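Long-range contacts in SnoaL-like domain-containing protein (Sphaerobacter thermophilus, PDB 5TGN), which is of unknown function but carries a SnoaL-like domain of the NTF2 clan, whose curved sheet and helices commonly enclose a pocket for a small ligand: residues V75-V80 with Q89-F94; L28-G33 with R100-T105. One frame throughout, in Å; residues are numbered along the deposited sequence.

Contact 1: residues V75-V80 with Q89-F94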
ATOM      1  N   VAL A  75      20.160   4.576  -0.532  1.00 20.89           N
ATOM      2  CA  VAL A  75      18.845   5.170  -0.733  1.00 19.41           C
ATOM      3  C   VAL A  75      18.762   5.696  -2.159  1.00 22.36           C
ATOM      4  O   VAL A  75      19.557   6.564  -2.552  1.00 22.88           O
ATOM      5  CB  VAL A  75      18.568   6.287   0.277  1.00 20.08           C
ATOM      6  CG1 VAL A  75      17.159   6.873   0.071  1.00 20.52           C
ATOM      7  CG2 VAL A  75      18.760   5.771   1.707  1.00 25.19           C
ATOM      8  N   LEU A  76      17.787   5.194  -2.924  1.00 20.25           N
ATOM      9  CA  LEU A  76      17.451   5.759  -4.231  1.00 20.23           C
ATOM     10  C   LEU A  76      16.089   6.436  -4.158  1.00 18.43           C
ATOM     11  O   LEU A  76      15.179   5.937  -3.494  1.00 21.67           O
ATOM     12  CB  LEU A  76      17.393   4.693  -5.328  1.00 15.35           C
ATOM     13  CG  LEU A  76      18.567   3.725  -5.464  1.00 21.06           C
ATOM     14  CD1 LEU A  76      18.242   2.712  -6.558  1.00 20.86           C
ATOM     15  CD2 LEU A  76      19.878   4.494  -5.749  1.00 16.38           C
ATOM     16  N   HIS A  77      15.955   7.574  -4.835  1.00 22.01           N
ATOM     17  CA  HIS A  77      14.664   8.187  -5.103  1.00 19.22           C
ATOM     18  C   HIS A  77      14.396   8.085  -6.595  1.00 25.15           C
ATOM     19  O   HIS A  77      15.324   8.171  -7.406  1.00 28.32           O
ATOM     20  CB  HIS A  77      14.625   9.644  -4.649  1.00 17.89           C
ATOM     21  CG  HIS A  77      14.579   9.804  -3.159  1.00 26.54           C
ATOM     22  ND1 HIS A  77      14.343  11.014  -2.546  1.00 29.41           N
ATOM     23  CD2 HIS A  77      14.721   8.897  -2.160  1.00 24.16           C
ATOM     24  CE1 HIS A  77      14.350  10.848  -1.232  1.00 34.08           C
ATOM     25  NE2 HIS A  77      14.578   9.571  -0.972  1.00 27.30           N
ATOM     26  N   GLY A  78      13.138   7.860  -6.959  1.00 23.05           N
ATOM     27  CA  GLY A  78      12.850   7.686  -8.371  1.00 24.47           C
ATOM     28  C   GLY A  78      11.398   7.984  -8.672  1.00 23.62           C
ATOM     29  O   GLY A  78      10.595   8.255  -7.776  1.00 20.99           O
ATOM     30  N   VAL A  79      11.076   7.953  -9.962  1.00 17.92           N
ATOM     31  CA  VAL A  79       9.724   8.191 -10.447  1.00 20.56           C
ATOM     32  C   VAL A  79       9.277   6.908 -11.128  1.00 21.49           C
ATOM     33  O   VAL A  79       9.987   6.383 -11.990  1.00 22.13           O
ATOM     34  CB  VAL A  79       9.671   9.402 -11.411  1.00 21.79           C
ATOM     35  CG1 VAL A  79       8.244   9.648 -11.917  1.00 18.95           C
ATOM     36  CG2 VAL A  79      10.217  10.643 -10.744  1.00 28.97           C
ATOM     37  N   VAL A  80       8.120   6.393 -10.741  1.00 16.15           N
ATOM     38  CA  VAL A  80       7.530   5.222 -11.391  1.00 18.30           C
ATOM     39  C   VAL A  80       6.366   5.691 -12.264  1.00 17.95           C
ATOM     40  O   VAL A  80       5.422   6.307 -11.760  1.00 22.57           O
ATOM     41  CB  VAL A  80       7.064   4.178 -10.366  1.00 19.16           C
ATOM     42  CG1 VAL A  80       6.355   2.999 -11.085  1.00 21.78           C
ATOM     43  CG2 VAL A  80       8.260   3.664  -9.545  1.00 21.82           C
ATOM     44  N   GLN A  89       6.359   9.159  -6.886  1.00 24.91           N
ATOM     45  CA  GLN A  89       7.676   9.402  -6.306  1.00 23.54           C
ATOM     46  C   GLN A  89       7.958   8.311  -5.287  1.00 20.30           C
ATOM     47  O   GLN A  89       7.192   8.152  -4.326  1.00 20.11           O
ATOM     48  CB  GLN A  89       7.727  10.769  -5.617  1.00 25.98           C
ATOM     49  CG  GLN A  89       7.143  11.865  -6.480  1.00 40.59           C
ATOM     50  CD  GLN A  89       8.070  12.220  -7.608  1.00 43.35           C
ATOM     51  OE1 GLN A  89       9.289  12.163  -7.445  1.00 48.62           O
ATOM     52  NE2 GLN A  89       7.511  12.574  -8.767  1.00 51.17           N
ATOM     53  N   ILE A  90       9.057   7.581  -5.471  1.00 18.33           N
ATOM     54  CA  ILE A  90       9.324   6.400  -4.657  1.00 15.74           C
ATOM     55  C   ILE A  90      10.727   6.493  -4.072  1.00 22.62           C
ATOM     56  O   ILE A  90      11.653   6.984  -4.728  1.00 19.11           O
ATOM     57  CB  ILE A  90       9.160   5.090  -5.467  1.00 18.63           C
ATOM     58  CG1 ILE A  90       7.744   4.963  -6.049  1.00 21.92           C
ATOM     59  CG2 ILE A  90       9.404   3.870  -4.589  1.00 16.27           C
ATOM     60  CD1 ILE A  90       6.624   4.912  -5.009  1.00 22.27           C
ATOM     61  N   GLU A  91      10.878   6.033  -2.837  1.00 16.87           N
ATOM     62  CA  GLU A  91      12.174   5.923  -2.188  1.00 15.85           C
ATOM     63  C   GLU A  91      12.436   4.448  -1.914  1.00 16.09           C
ATOM     64  O   GLU A  91      11.574   3.762  -1.355  1.00 18.36           O
ATOM     65  CB  GLU A  91      12.195   6.745  -0.890  1.00 14.96           C
ATOM     66  CG  GLU A  91      13.374   6.474   0.064  1.00 19.96           C
ATOM     67  CD  GLU A  91      13.253   7.279   1.349  1.00 26.01           C
ATOM     68  OE1 GLU A  91      12.491   6.874   2.262  1.00 25.67           O
ATOM     69  OE2 GLU A  91      13.863   8.352   1.424  1.00 24.80           O
ATOM     70  N   TRP A  92      13.606   3.956  -2.336  1.00 16.21           N
ATOM     71  CA  TRP A  92      14.046   2.580  -2.087  1.00 17.61           C
ATOM     72  C   TRP A  92      15.219   2.628  -1.114  1.00 16.64           C
ATOM     73  O   TRP A  92      16.239   3.262  -1.403  1.00 21.08           O
ATOM     74  CB  TRP A  92      14.482   1.889  -3.386  1.00 13.31           C
ATOM     75  CG  TRP A  92      13.380   1.614  -4.385  1.00 18.12           C
ATOM     76  CD1 TRP A  92      12.633   0.460  -4.507  1.00 16.83           C
ATOM     77  CD2 TRP A  92      12.940   2.488  -5.437  1.00 13.27           C
ATOM     78  NE1 TRP A  92      11.743   0.582  -5.554  1.00 16.16           N
ATOM     79  CE2 TRP A  92      11.910   1.817  -6.138  1.00 18.07           C
ATOM     80  CE3 TRP A  92      13.318   3.772  -5.852  1.00 17.06           C
ATOM     81  CZ2 TRP A  92      11.251   2.394  -7.240  1.00 22.01           C
ATOM     82  CZ3 TRP A  92      12.664   4.342  -6.937  1.00 26.57           C
ATOM     83  CH2 TRP A  92      11.632   3.653  -7.613  1.00 21.66           C
ATOM     84  N   ILE A  93      15.092   1.971   0.032  1.00 16.20           N
ATOM     85  CA  ILE A  93      16.177   1.940   1.023  1.00 16.77           C
ATOM     86  C   ILE A  93      16.705   0.517   1.061  1.00 18.12           C
ATOM     87  O   ILE A  93      15.982  -0.385   1.482  1.00 16.58           O
ATOM     88  CB  ILE A  93      15.709   2.376   2.420  1.00 13.74           C
ATOM     89  CG1 ILE A  93      15.058   3.772   2.363  1.00 18.86           C
ATOM     90  CG2 ILE A  93      16.891   2.331   3.442  1.00 15.94           C
ATOM     91  CD1 ILE A  93      14.386   4.182   3.702  1.00 23.95           C
ATOM     92  N   PHE A  94      17.960   0.309   0.635  1.00 19.77           N
ATOM     93  CA  PHE A  94      18.580  -1.017   0.577  1.00 18.91           C
ATOM     94  C   PHE A  94      19.555  -1.168   1.743  1.00 22.00           C
ATOM     95  O   PHE A  94      20.485  -0.359   1.877  1.00 20.86           O
ATOM     96  CB  PHE A  94      19.365  -1.219  -0.722  1.00 19.99           C
ATOM     97  CG  PHE A  94      18.556  -1.161  -1.964  1.00 18.55           C
ATOM     98  CD1 PHE A  94      18.120  -2.339  -2.581  1.00 17.51           C
ATOM     99  CD2 PHE A  94      18.275   0.057  -2.573  1.00 17.57           C
ATOM    100  CE1 PHE A  94      17.382  -2.293  -3.777  1.00 19.93           C
ATOM    101  CE2 PHE A  94      17.512   0.116  -3.751  1.00 14.15           C
ATOM    102  CZ  PHE A  94      17.066  -1.041  -4.350  1.00 18.87           C
TER
HETATM  103  O   HOH W   1      11.413  10.964  -6.460  1.00 41.57           O
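His77 and Glu91 run next to each other in the same direction on one face of an antiparallel beta hairpin in the SnoaL-like, NTF2-type sheet. They form a non-hydrogen-bonded pair, and their side chains supply the bond. His77 NE2 donates to Glu91 OE2 at 2.8 Å. The carboxylate oxygen is met on its anti side, and ring and carboxylate planes stand 47° apart. Glu91 has CG anti to its own N (chi1 167°) and an extended chain, which takes CB and CG alongside the ring and sets OE2 at NE2. Its OE1 bonds Asn107 and makes a salt bridge to Arg103 of the second subunit. Without the carboxylate, as with an alanine here, His77 NE2 would probably lose its acceptor and Arg103 of the second subunit one carboxylate partner.

Trp92 lies on the other face, with Leu76 and Ile90. The indole turns an edge to the neighbouring strand, and Trp92 CZ3 comes within 3.5 Å of Gly78 N. Glycine suits this place, since a CB at residue 78 would run into the ring. Ile90 CG2 sits over one indole face, near the rim. Val80 CG2 touches Trp92 CH2 at the edge, 3.9 Å away. Leu76 CD1 packs on Phe94 CE2, and helix 6-18 covers this face. At the far end a water donates to both Gly78 O and Gln89 OE1, the latter at 2.6 Å.

Contact 2: residues L28-G33 with R100-T105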
ATOM      1  N   LEU A  28      19.180 -11.076  -6.146  1.00 17.54           N
ATOM      2  CA  LEU A  28      19.975 -10.066  -5.456  1.00 14.31           C
ATOM      3  C   LEU A  28      19.829 -10.105  -3.944  1.00 16.81           C
ATOM      4  O   LEU A  28      20.574  -9.403  -3.250  1.00 19.79           O
ATOM      5  CB  LEU A  28      19.596  -8.665  -5.924  1.00 14.56           C
ATOM      6  CG  LEU A  28      19.646  -8.469  -7.429  1.00 20.65           C
ATOM      7  CD1 LEU A  28      19.047  -7.096  -7.715  1.00 20.01           C
ATOM      8  CD2 LEU A  28      21.095  -8.596  -7.969  1.00 26.47           C
ATOM      9  N   PHE A  29      18.905 -10.881  -3.407  1.00 19.45           N
ATOM     10  CA  PHE A  29      18.645 -10.870  -1.973  1.00 15.80           C
ATOM     11  C   PHE A  29      19.275 -12.090  -1.301  1.00 18.64           C
ATOM     12  O   PHE A  29      19.432 -13.148  -1.915  1.00 18.05           O
ATOM     13  CB  PHE A  29      17.139 -10.866  -1.689  1.00 20.17           C
ATOM     14  CG  PHE A  29      16.463  -9.577  -2.012  1.00 18.79           C
ATOM     15  CD1 PHE A  29      16.013  -8.739  -1.000  1.00 14.61           C
ATOM     16  CD2 PHE A  29      16.238  -9.214  -3.329  1.00 13.22           C
ATOM     17  CE1 PHE A  29      15.340  -7.538  -1.291  1.00 15.95           C
ATOM     18  CE2 PHE A  29      15.566  -8.000  -3.646  1.00 15.59           C
ATOM     19  CZ  PHE A  29      15.124  -7.154  -2.623  1.00 14.47           C
ATOM     20  N   ALA A  30      19.625 -11.925  -0.027  1.00 19.58           N
ATOM     21  CA  ALA A  30      19.938 -13.064   0.827  1.00 24.59           C
ATOM     22  C   ALA A  30      18.734 -13.999   0.915  1.00 23.62           C
ATOM     23  O   ALA A  30      17.580 -13.603   0.712  1.00 20.21           O
ATOM     24  CB  ALA A  30      20.339 -12.610   2.237  1.00 22.84           C
ATOM     25  N   GLN A  31      19.021 -15.257   1.240  1.00 25.15           N
ATOM     26  CA  GLN A  31      17.968 -16.259   1.334  1.00 27.54           C
ATOM     27  C   GLN A  31      16.887 -15.843   2.321  1.00 23.95           C
ATOM     28  O   GLN A  31      15.703 -16.117   2.107  1.00 22.14           O
ATOM     29  CB  GLN A  31      18.572 -17.616   1.732  1.00 30.41           C
ATOM     30  CG  GLN A  31      17.540 -18.713   1.887  1.00 33.85           C
ATOM     31  CD  GLN A  31      18.143 -20.099   2.216  1.00 44.75           C
ATOM     32  OE1 GLN A  31      19.310 -20.221   2.636  1.00 46.67           O
ATOM     33  NE2 GLN A  31      17.326 -21.150   2.038  1.00 40.34           N
ATOM     34  N   ASP A  32      17.274 -15.210   3.426  1.00 23.16           N
ATOM     35  CA  ASP A  32      16.320 -14.656   4.377  1.00 21.82           C
ATOM     36  C   ASP A  32      16.162 -13.148   4.219  1.00 24.95           C
ATOM     37  O   ASP A  32      15.751 -12.477   5.165  1.00 25.04           O
ATOM     38  CB  ASP A  32      16.737 -15.008   5.809  1.00 27.52           C
ATOM     39  CG  ASP A  32      18.171 -14.624   6.109  1.00 35.89           C
ATOM     40  OD1 ASP A  32      18.867 -14.176   5.178  1.00 38.96           O
ATOM     41  OD2 ASP A  32      18.617 -14.787   7.266  1.00 43.21           O
ATOM     42  N   GLY A  33      16.490 -12.606   3.048  1.00 17.15           N
ATOM     43  CA  GLY A  33      16.301 -11.194   2.798  1.00 20.61           C
ATOM     44  C   GLY A  33      14.825 -10.886   2.627  1.00 26.08           C
ATOM     45  O   GLY A  33      13.985 -11.778   2.510  1.00 20.42           O
ATOM     46  N   ARG A 100      24.797  -9.170  -0.703  1.00 27.51           N
ATOM     47  CA  ARG A 100      23.389  -9.318  -1.062  1.00 24.88           C
ATOM     48  C   ARG A 100      22.552  -8.327  -0.278  1.00 22.31           C
ATOM     49  O   ARG A 100      22.989  -7.792   0.737  1.00 27.77           O
ATOM     50  CB  ARG A 100      22.865 -10.736  -0.815  1.00 26.61           C
ATOM     51  CG  ARG A 100      23.485 -11.761  -1.749  1.00 30.65           C
ATOM     52  CD  ARG A 100      22.907 -13.149  -1.568  1.00 48.31           C
ATOM     53  NE  ARG A 100      23.397 -14.068  -2.593  1.00 52.77           N
ATOM     54  CZ  ARG A 100      22.663 -14.509  -3.607  1.00 49.82           C
ATOM     55  NH1 ARG A 100      21.399 -14.134  -3.712  1.00 47.96           N
ATOM     56  NH2 ARG A 100      23.189 -15.347  -4.496  1.00 50.17           N
ATOM     57  N   ILE A 101      21.327  -8.111  -0.751  1.00 19.90           N
ATOM     58  CA  ILE A 101      20.355  -7.265  -0.055  1.00 17.84           C
ATOM     59  C   ILE A 101      19.740  -8.046   1.097  1.00 22.59           C
ATOM     60  O   ILE A 101      19.152  -9.117   0.899  1.00 19.88           O
ATOM     61  CB  ILE A 101      19.261  -6.761  -1.011  1.00 17.16           C
ATOM     62  CG1 ILE A 101      19.882  -6.042  -2.217  1.00 17.84           C
ATOM     63  CG2 ILE A 101      18.340  -5.807  -0.271  1.00 13.99           C
ATOM     64  CD1 ILE A 101      18.898  -5.893  -3.440  1.00 19.85           C
ATOM     65  N   ARG A 102      19.891  -7.517   2.309  1.00 19.58           N
ATOM     66  CA  ARG A 102      19.216  -8.092   3.462  1.00 21.06           C
ATOM     67  C   ARG A 102      17.801  -7.546   3.580  1.00 20.58           C
ATOM     68  O   ARG A 102      16.877  -8.276   3.956  1.00 20.73           O
ATOM     69  CB  ARG A 102      20.011  -7.810   4.735  1.00 24.88           C
ATOM     70  CG  ARG A 102      21.331  -8.594   4.756  1.00 50.82           C
ATOM     71  CD  ARG A 102      21.773  -9.017   6.160  1.00 60.47           C
ATOM     72  NE  ARG A 102      20.691  -9.657   6.900  1.00 63.13           N
ATOM     73  CZ  ARG A 102      20.313 -10.919   6.729  1.00 61.62           C
ATOM     74  NH1 ARG A 102      19.314 -11.414   7.443  1.00 65.25           N
ATOM     75  NH2 ARG A 102      20.932 -11.681   5.841  1.00 57.38           N
ATOM     76  N   ARG A 103      17.611  -6.269   3.275  1.00 17.03           N
ATOM     77  CA  ARG A 103      16.275  -5.725   3.359  1.00 15.70           C
ATOM     78  C   ARG A 103      16.139  -4.581   2.372  1.00 17.49           C
ATOM     79  O   ARG A 103      17.050  -3.757   2.226  1.00 19.64           O
ATOM     80  CB  ARG A 103      15.944  -5.243   4.779  1.00 18.48           C
ATOM     81  CG  ARG A 103      14.616  -4.438   4.869  1.00 16.34           C
ATOM     82  CD  ARG A 103      14.547  -3.754   6.246  1.00 19.43           C
ATOM     83  NE  ARG A 103      14.175  -4.674   7.319  1.00 22.92           N
ATOM     84  CZ  ARG A 103      14.196  -4.366   8.614  1.00 26.47           C
ATOM     85  NH1 ARG A 103      14.621  -3.169   9.001  1.00 24.94           N
ATOM     86  NH2 ARG A 103      13.770  -5.238   9.522  1.00 31.41           N
ATOM     87  N   LEU A 104      15.001  -4.549   1.682  1.00 14.67           N
ATOM     88  CA  LEU A 104      14.632  -3.398   0.870  1.00 13.54           C
ATOM     89  C   LEU A 104      13.335  -2.836   1.437  1.00 15.43           C
ATOM     90  O   LEU A 104      12.349  -3.567   1.581  1.00 16.48           O
ATOM     91  CB  LEU A 104      14.484  -3.781  -0.610  1.00 12.31           C
ATOM     92  CG  LEU A 104      13.673  -2.785  -1.455  1.00 17.43           C
ATOM     93  CD1 LEU A 104      14.378  -1.457  -1.559  1.00 12.10           C
ATOM     94  CD2 LEU A 104      13.360  -3.391  -2.832  1.00 16.36           C
ATOM     95  N   THR A 105      13.349  -1.556   1.815  1.00 14.24           N
ATOM     96  CA  THR A 105      12.144  -0.868   2.292  1.00 18.38           C
ATOM     97  C   THR A 105      11.685   0.091   1.198  1.00 19.73           C
ATOM     98  O   THR A 105      12.499   0.848   0.658  1.00 17.10           O
ATOM     99  CB  THR A 105      12.430  -0.093   3.591  1.00 17.78           C
ATOM    100  OG1 THR A 105      12.826  -0.997   4.638  1.00 18.07           O
ATOM    101  CG2 THR A 105      11.196   0.695   4.056  1.00 15.62           C
TER
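Arg100 passes over the Phe29 carbonyl and gives NH1 to Phe29 O at 2.8 Å. Its chain is extended from CG to NE, which brings the guanidinium to this carbonyl. The donor stands 45° out of the carbonyl plane. The same oxygen takes a bond from Trp46 NE1.

Ile101 follows, in a short parallel bridge with Phe29. Ile101 N bonds Leu28 O almost straight, and Ile101 O accepts Ala30 N at 3.0 Å. The side chain lies over one face of the Phe29 ring, with Ile101 CB 4.0 Å from the ring centroid in a CH-pi contact. With CG1 anti to its carbonyl carbon (chi1 -55°), CD1 reaches Leu28 CB, while CG2 rests near Phe29 CE1.

Arg102 starts away from residues 28-33; bends at chi2 and chi3 bring its guanidinium round to Asp32. The salt bridge uses two weak bonds, Arg102 NH2 to Asp32 OD1 at 3.3 Å and Arg102 NH1 to Asp32 OD2 at 3.4 Å. The two planar groups are turned 73° apart. Beside Arg102, a type I turn from Ala30 to Gly33 closes with Gly33 N on Ala30 O.

Leu104 sets CB at the edge of the Phe29 ring, 3.9 Å from CE1. Tyr13 of helix 6-18 also touches Phe29 and Leu104.

Arg102 and Arg103 backbones both bond Asp95 of strand 88-97, a classic beta bulge in the curved sheet of an NTF2-like domain.

In the fold
From the N terminus the chain runs through helices 6-18 and 22-26 into residues 28-33, the first half of contact 2. Strands 33-37 and 41-44, helix 46-54 and strand 60-69 come next. Strands 73-81 and 88-97 follow, and contact 1 closes the short loop of their hairpin. Residues 100-105 finally return to 28-33 and close a loop of 66 residues, within which contact 1 is nested. Contact 2 thus joins the chain after helix 22-26 to the start of strand 100-108. This strand neighbours 88-97: Ile93 N probably bonds Thr105 O, and Phe94 packs on Ile101. Glu91 of contact 1 pairs with Arg103 of the second subunit, and Arg103 of contact 2 with its Glu91.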